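Local coordinates for putative enoyl-CoA hydratase/isomerase (Mycobacterium abscessus, PDB 4MI2), which probably isomerises the ring-epoxide CoA thioester of phenylacetate degradation, as a putative member of the enoyl-CoA hydratase/isomerase family, at residues 128-133 with 197-202; 173-178 with 183-188. All blocks are in the same frame, centred on the assembly; numbering follows the deposited sequence.

Contact 1 of 2, residues 128-133 with 197-202; sequences IRIAGQ and DVANSV
I130 meets V198 chiefly through CG2 and A199 through CG1. Its CG2 methyl lies 4.0 Å from V198 CG1, and the two side chains cross at about a right angle, so the meeting is one of methyl groups and not a lengthwise overlap. The other branch turns to A199: I130 CG1 comes within 4.3 Å of A199 CA, nearly the same distance as to the alanine methyl, which shows the isoleucine resting against the helix backbone as much as against a side chain. With CG2 anti to the backbone N (chi1 -49° for CG1), the two branches diverge toward these neighbours. I128 CG2 approaches V202 CG1 at 4.5 Å, a looser apolar meeting one helical turn on from V198. Within the turn that carries V198, D197 O accepts both S201 N and S201 OG, from opposite faces of its carbonyl plane, the hydroxyl bond measuring 3.1 Å from S201 OG to D197 O. This is helix-on-sheet packing in the crotonase fold: helix 195-207 lies against strand 128-132, an inner strand of the six-stranded mixed sheet, flanked by strands 107-111 and 188-190. The same helix spans several strands, since A199 also touches V108, A110 and V57, while V198 joins I130 in touching V190. R129, whose CB points away from the helix, sits on the other face of the strand. Beyond V202, the packing continues onto L171 of the second subunit.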
loop_
_atom_site.group_PDB
_atom_site.type_symbol
_atom_site.label_atom_id
_atom_site.label_comp_id
_atom_site.label_asym_id
_atom_site.label_seq_id
_atom_site.Cartn_x
_atom_site.Cartn_y
_atom_site.Cartn_z
ATOM N N ILE B 128 0.697 1.021 17.239
ATOM C CA ILE B 128 1.223 -0.326 17.493
ATOM C C ILE B 128 0.089 -1.151 18.074
ATOM O O ILE B 128 -0.590 -0.715 19.001
ATOM C CB ILE B 128 2.408 -0.319 18.501
ATOM C CG1 ILE B 128 3.498 0.685 18.092
ATOM C CG2 ILE B 128 3.013 -1.719 18.661
ATOM C CD1 ILE B 128 4.273 0.307 16.847
ATOM N N ARG B 129 -0.101 -2.345 17.530
ATOM C CA ARG B 129 -1.238 -3.204 17.849
ATOM C C ARG B 129 -0.713 -4.553 18.319
ATOM O O ARG B 129 -0.022 -5.245 17.573
ATOM C CB ARG B 129 -2.126 -3.403 16.608
ATOM C CG ARG B 129 -3.169 -2.313 16.383
ATOM C CD ARG B 129 -3.778 -2.379 14.981
ATOM N NE ARG B 129 -2.773 -2.053 13.975
ATOM C CZ ARG B 129 -2.393 -0.826 13.647
ATOM N NH1 ARG B 129 -2.965 0.237 14.196
ATOM N NH2 ARG B 129 -1.438 -0.664 12.753
ATOM N N ILE B 130 -1.036 -4.905 19.558
ATOM C CA ILE B 130 -0.661 -6.191 20.131
ATOM C C ILE B 130 -1.922 -7.036 20.332
ATOM O O ILE B 130 -2.840 -6.626 21.031
ATOM C CB ILE B 130 0.023 -6.023 21.504
ATOM C CG1 ILE B 130 1.147 -4.969 21.459
ATOM C CG2 ILE B 130 0.528 -7.365 22.005
ATOM C CD1 ILE B 130 2.337 -5.351 20.602
ATOM N N ALA B 131 -1.958 -8.219 19.730
ATOM C CA ALA B 131 -3.140 -9.064 19.795
ATOM C C ALA B 131 -2.891 -10.325 20.605
ATOM O O ALA B 131 -1.803 -10.905 20.559
ATOM C CB ALA B 131 -3.603 -9.433 18.390
ATOM N N GLY B 132 -3.915 -10.737 21.348
ATOM C CA GLY B 132 -3.908 -12.017 22.036
ATOM C C GLY B 132 -4.195 -13.113 21.029
ATOM O O GLY B 132 -4.789 -12.852 19.979
ATOM N N GLN B 133 -3.792 -14.337 21.355
ATOM C CA GLN B 133 -3.895 -15.461 20.418
ATOM C C GLN B 133 -5.330 -15.719 19.951
ATOM O O GLN B 133 -5.524 -16.214 18.848
ATOM C CB GLN B 133 -3.283 -16.746 21.014
ATOM N N ASP B 197 -0.390 -6.660 29.163
ATOM C CA ASP B 197 0.933 -6.663 29.791
ATOM C C ASP B 197 2.000 -6.238 28.792
ATOM O O ASP B 197 2.819 -5.366 29.082
ATOM C CB ASP B 197 1.296 -8.037 30.369
ATOM C CG ASP B 197 0.467 -8.403 31.594
ATOM O OD1 ASP B 197 -0.100 -7.503 32.265
ATOM O OD2 ASP B 197 0.385 -9.614 31.882
ATOM N N VAL B 198 1.976 -6.844 27.610
ATOM C CA VAL B 198 2.982 -6.550 26.588
ATOM C C VAL B 198 2.825 -5.120 26.077
ATOM O O VAL B 198 3.818 -4.394 25.933
ATOM C CB VAL B 198 2.921 -7.566 25.434
ATOM C CG1 VAL B 198 3.850 -7.165 24.300
ATOM C CG2 VAL B 198 3.273 -8.950 25.961
ATOM N N ALA B 199 1.585 -4.709 25.836
ATOM C CA ALA B 199 1.305 -3.334 25.408
ATOM C C ALA B 199 1.833 -2.295 26.413
ATOM O O ALA B 199 2.422 -1.282 26.023
ATOM C CB ALA B 199 -0.184 -3.147 25.186
ATOM N N ASN B 200 1.615 -2.557 27.702
ATOM C CA ASN B 200 2.127 -1.696 28.769
ATOM C C ASN B 200 3.641 -1.629 28.772
ATOM O O ASN B 200 4.197 -0.554 28.989
ATOM C CB ASN B 200 1.624 -2.158 30.145
ATOM C CG ASN B 200 0.160 -1.820 30.379
ATOM O OD1 ASN B 200 -0.396 -0.927 29.747
ATOM N ND2 ASN B 200 -0.469 -2.538 31.290
ATOM N N SER B 201 4.311 -2.757 28.523
ATOM C CA SER B 201 5.778 -2.760 28.460
ATOM C C SER B 201 6.260 -1.950 27.272
ATOM O O SER B 201 7.182 -1.153 27.401
ATOM C CB SER B 201 6.345 -4.175 28.373
ATOM O OG SER B 201 5.864 -4.960 29.448
ATOM N N VAL B 202 5.632 -2.168 26.120
ATOM C CA VAL B 202 5.974 -1.439 24.906
ATOM C C VAL B 202 5.741 0.057 25.111
ATOM O O VAL B 202 6.628 0.861 24.830
ATOM C CB VAL B 202 5.181 -1.959 23.679
ATOM C CG1 VAL B 202 5.317 -1.017 22.490
ATOM C CG2 VAL B 202 5.664 -3.351 23.297
#

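Contact 2 of 2, residues 173-178 with 183-188; sequences DTIDAP and WGLVHE
I175 branches at CB, and its two methyls reach the facing segment by different routes: CG2 meets W183, and CD1 meets both L185 and W183. From CB, the CG2 methyl goes to the six-membered part of the indole, 3.8 Å from W183 CZ3 and equally close to CH2; its approach to the ring is oblique. The longer branch leaves CB through CG1, placed between the backbone N and the carbonyl carbon (chi1 61°), and then extends with chi2 159°. At its end, CD1 lies 3.8 Å from L185 CD2 and 4.0 Å from W183 CE3, so the tip settles between tryptophan and leucine. A177 O adds a looser approach, 4.5 Å from V186 CG2. The two segments are the entry and exit of helix 177-183. D176 is the N-cap, its side chain capping a backbone N in the first turn; OD1 also bonds T179 OG1. G184 ends the helix in a Schellman motif with positive phi (85°), after which the chain turns back to bring L185 CD2 against I175 CD1. Around helix 177-183 and its two ends, F137 touches I175, L185 and V186, helix 152-160 covers L185, and R164 makes a cation-pi contact with W183. Apart from the loose A177 O approach, carbon meets carbon; the contact is thus consistent with dispersion and the hydrophobic effect, with the short helix between the segments limiting how far they can separate.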
loop_
_atom_site.group_PDB
_atom_site.type_symbol
_atom_site.label_atom_id
_atom_site.label_comp_id
_atom_site.label_asym_id
_atom_site.label_seq_id
_atom_site.Cartn_x
_atom_site.Cartn_y
_atom_site.Cartn_z
ATOM N N ASP B 173 -15.755 -11.548 5.711
ATOM C CA ASP B 173 -14.702 -12.430 6.201
ATOM C C ASP B 173 -14.164 -11.944 7.546
ATOM O O ASP B 173 -13.687 -10.815 7.659
ATOM C CB ASP B 173 -13.548 -12.494 5.191
ATOM C CG ASP B 173 -13.907 -13.249 3.922
ATOM O OD1 ASP B 173 -15.032 -13.787 3.810
ATOM O OD2 ASP B 173 -13.041 -13.315 3.031
ATOM N N THR B 174 -14.260 -12.800 8.557
ATOM C CA THR B 174 -13.701 -12.529 9.874
ATOM C C THR B 174 -12.372 -13.259 10.010
ATOM O O THR B 174 -12.286 -14.450 9.703
ATOM C CB THR B 174 -14.657 -13.013 10.969
ATOM O OG1 THR B 174 -15.844 -12.215 10.930
ATOM C CG2 THR B 174 -14.029 -12.888 12.359
ATOM N N ILE B 175 -11.338 -12.563 10.474
ATOM C CA ILE B 175 -10.021 -13.187 10.578
ATOM C C ILE B 175 -9.535 -13.357 12.013
ATOM O O ILE B 175 -9.919 -12.609 12.918
ATOM C CB ILE B 175 -8.963 -12.428 9.762
ATOM C CG1 ILE B 175 -8.804 -10.993 10.264
ATOM C CG2 ILE B 175 -9.340 -12.451 8.286
ATOM C CD1 ILE B 175 -7.484 -10.363 9.878
ATOM N N ASP B 176 -8.679 -14.353 12.201
ATOM C CA ASP B 176 -8.105 -14.631 13.511
ATOM C C ASP B 176 -6.715 -14.010 13.626
ATOM O O ASP B 176 -6.213 -13.412 12.679
ATOM C CB ASP B 176 -8.097 -16.137 13.803
ATOM C CG ASP B 176 -7.162 -16.929 12.893
ATOM O OD1 ASP B 176 -6.366 -16.334 12.123
ATOM O OD2 ASP B 176 -7.225 -18.177 12.961
ATOM N N ALA B 177 -6.109 -14.145 14.799
ATOM C CA ALA B 177 -4.877 -13.429 15.114
ATOM C C ALA B 177 -3.705 -13.759 14.177
ATOM O O ALA B 177 -3.029 -12.849 13.702
ATOM C CB ALA B 177 -4.495 -13.653 16.572
ATOM N N PRO B 178 -3.457 -15.051 13.908
ATOM C CA PRO B 178 -2.328 -15.349 13.002
ATOM C C PRO B 178 -2.521 -14.838 11.559
ATOM O O PRO B 178 -1.561 -14.369 10.943
ATOM C CB PRO B 178 -2.207 -16.882 13.047
ATOM C CG PRO B 178 -3.422 -17.381 13.771
ATOM C CD PRO B 178 -3.998 -16.253 14.564
ATOM N N TRP B 183 -1.112 -10.716 7.603
ATOM C CA TRP B 183 -1.624 -9.618 6.761
ATOM C C TRP B 183 -1.107 -8.220 7.139
ATOM O O TRP B 183 -1.261 -7.266 6.365
ATOM C CB TRP B 183 -3.149 -9.597 6.795
ATOM C CG TRP B 183 -3.813 -10.688 6.043
ATOM C CD1 TRP B 183 -3.223 -11.802 5.493
ATOM C CD2 TRP B 183 -5.212 -10.805 5.778
ATOM N NE1 TRP B 183 -4.176 -12.588 4.883
ATOM C CE2 TRP B 183 -5.404 -11.999 5.042
ATOM C CE3 TRP B 183 -6.323 -10.007 6.068
ATOM C CZ2 TRP B 183 -6.667 -12.421 4.611
ATOM C CZ3 TRP B 183 -7.582 -10.430 5.638
ATOM C CH2 TRP B 183 -7.739 -11.624 4.917
ATOM N N GLY B 184 -0.515 -8.102 8.328
ATOM C CA GLY B 184 -0.003 -6.828 8.842
ATOM C C GLY B 184 -1.047 -5.971 9.546
ATOM O O GLY B 184 -0.846 -4.775 9.728
ATOM N N LEU B 185 -2.165 -6.584 9.928
ATOM C CA LEU B 185 -3.210 -5.903 10.681
ATOM C C LEU B 185 -2.765 -5.638 12.120
ATOM O O LEU B 185 -3.221 -4.682 12.740
ATOM C CB LEU B 185 -4.495 -6.728 10.690
ATOM C CG LEU B 185 -5.730 -6.015 11.267
ATOM C CD1 LEU B 185 -6.204 -4.911 10.330
ATOM C CD2 LEU B 185 -6.866 -6.989 11.533
ATOM N N VAL B 186 -1.906 -6.502 12.653
ATOM C CA VAL B 186 -1.327 -6.307 13.982
ATOM C C VAL B 186 0.178 -6.559 13.914
ATOM O O VAL B 186 0.651 -7.262 13.017
ATOM C CB VAL B 186 -1.978 -7.228 15.048
ATOM C CG1 VAL B 186 -3.468 -6.938 15.160
ATOM C CG2 VAL B 186 -1.740 -8.705 14.742
ATOM N N HIS B 187 0.922 -5.995 14.859
ATOM C CA HIS B 187 2.378 -6.137 14.864
ATOM C C HIS B 187 2.849 -7.417 15.539
ATOM O O HIS B 187 3.900 -7.936 15.201
ATOM C CB HIS B 187 3.026 -4.940 15.542
ATOM C CG HIS B 187 2.793 -3.655 14.820
ATOM N ND1 HIS B 187 1.598 -2.968 14.885
ATOM C CD2 HIS B 187 3.592 -2.945 13.991
ATOM C CE1 HIS B 187 1.675 -1.886 14.138
ATOM N NE2 HIS B 187 2.874 -1.847 13.587
ATOM N N GLU B 188 2.068 -7.913 16.490
ATOM C CA GLU B 188 2.498 -9.005 17.359
ATOM C C GLU B 188 1.288 -9.773 17.869
ATOM O O GLU B 188 0.245 -9.185 18.167
ATOM C CB GLU B 188 3.284 -8.433 18.551
ATOM C CG GLU B 188 3.980 -9.461 19.443
ATOM C CD GLU B 188 5.407 -9.768 19.025
ATOM O OE1 GLU B 188 5.745 -9.565 17.833
ATOM O OE2 GLU B 188 6.199 -10.210 19.893
#

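Both contacts are buried and apolar, contact 1 centred about 12 Å and contact 2 about 15 Å from the chain centre; V198 and V202 in contact 1 and W183 in contact 2 are partly exposed. Contact 1 joins a helix to an inner strand 64 residues away; contact 2 closes the chain around one short helix, nested inside contact 1's loop. Backbone pairing between neighbouring parallel strands of the six-stranded sheet connects them: A131 N lies 2.9 Å from E188 O and R129 O 3.0 Å from H187 N, both probable hydrogen bonds. Aliphatic groups alone meet in contact 1, whereas contact 2 includes an indole. Both touch the second subunit, contact 2 with H187 NE2 hydrogen-bonded to S163 O of that subunit.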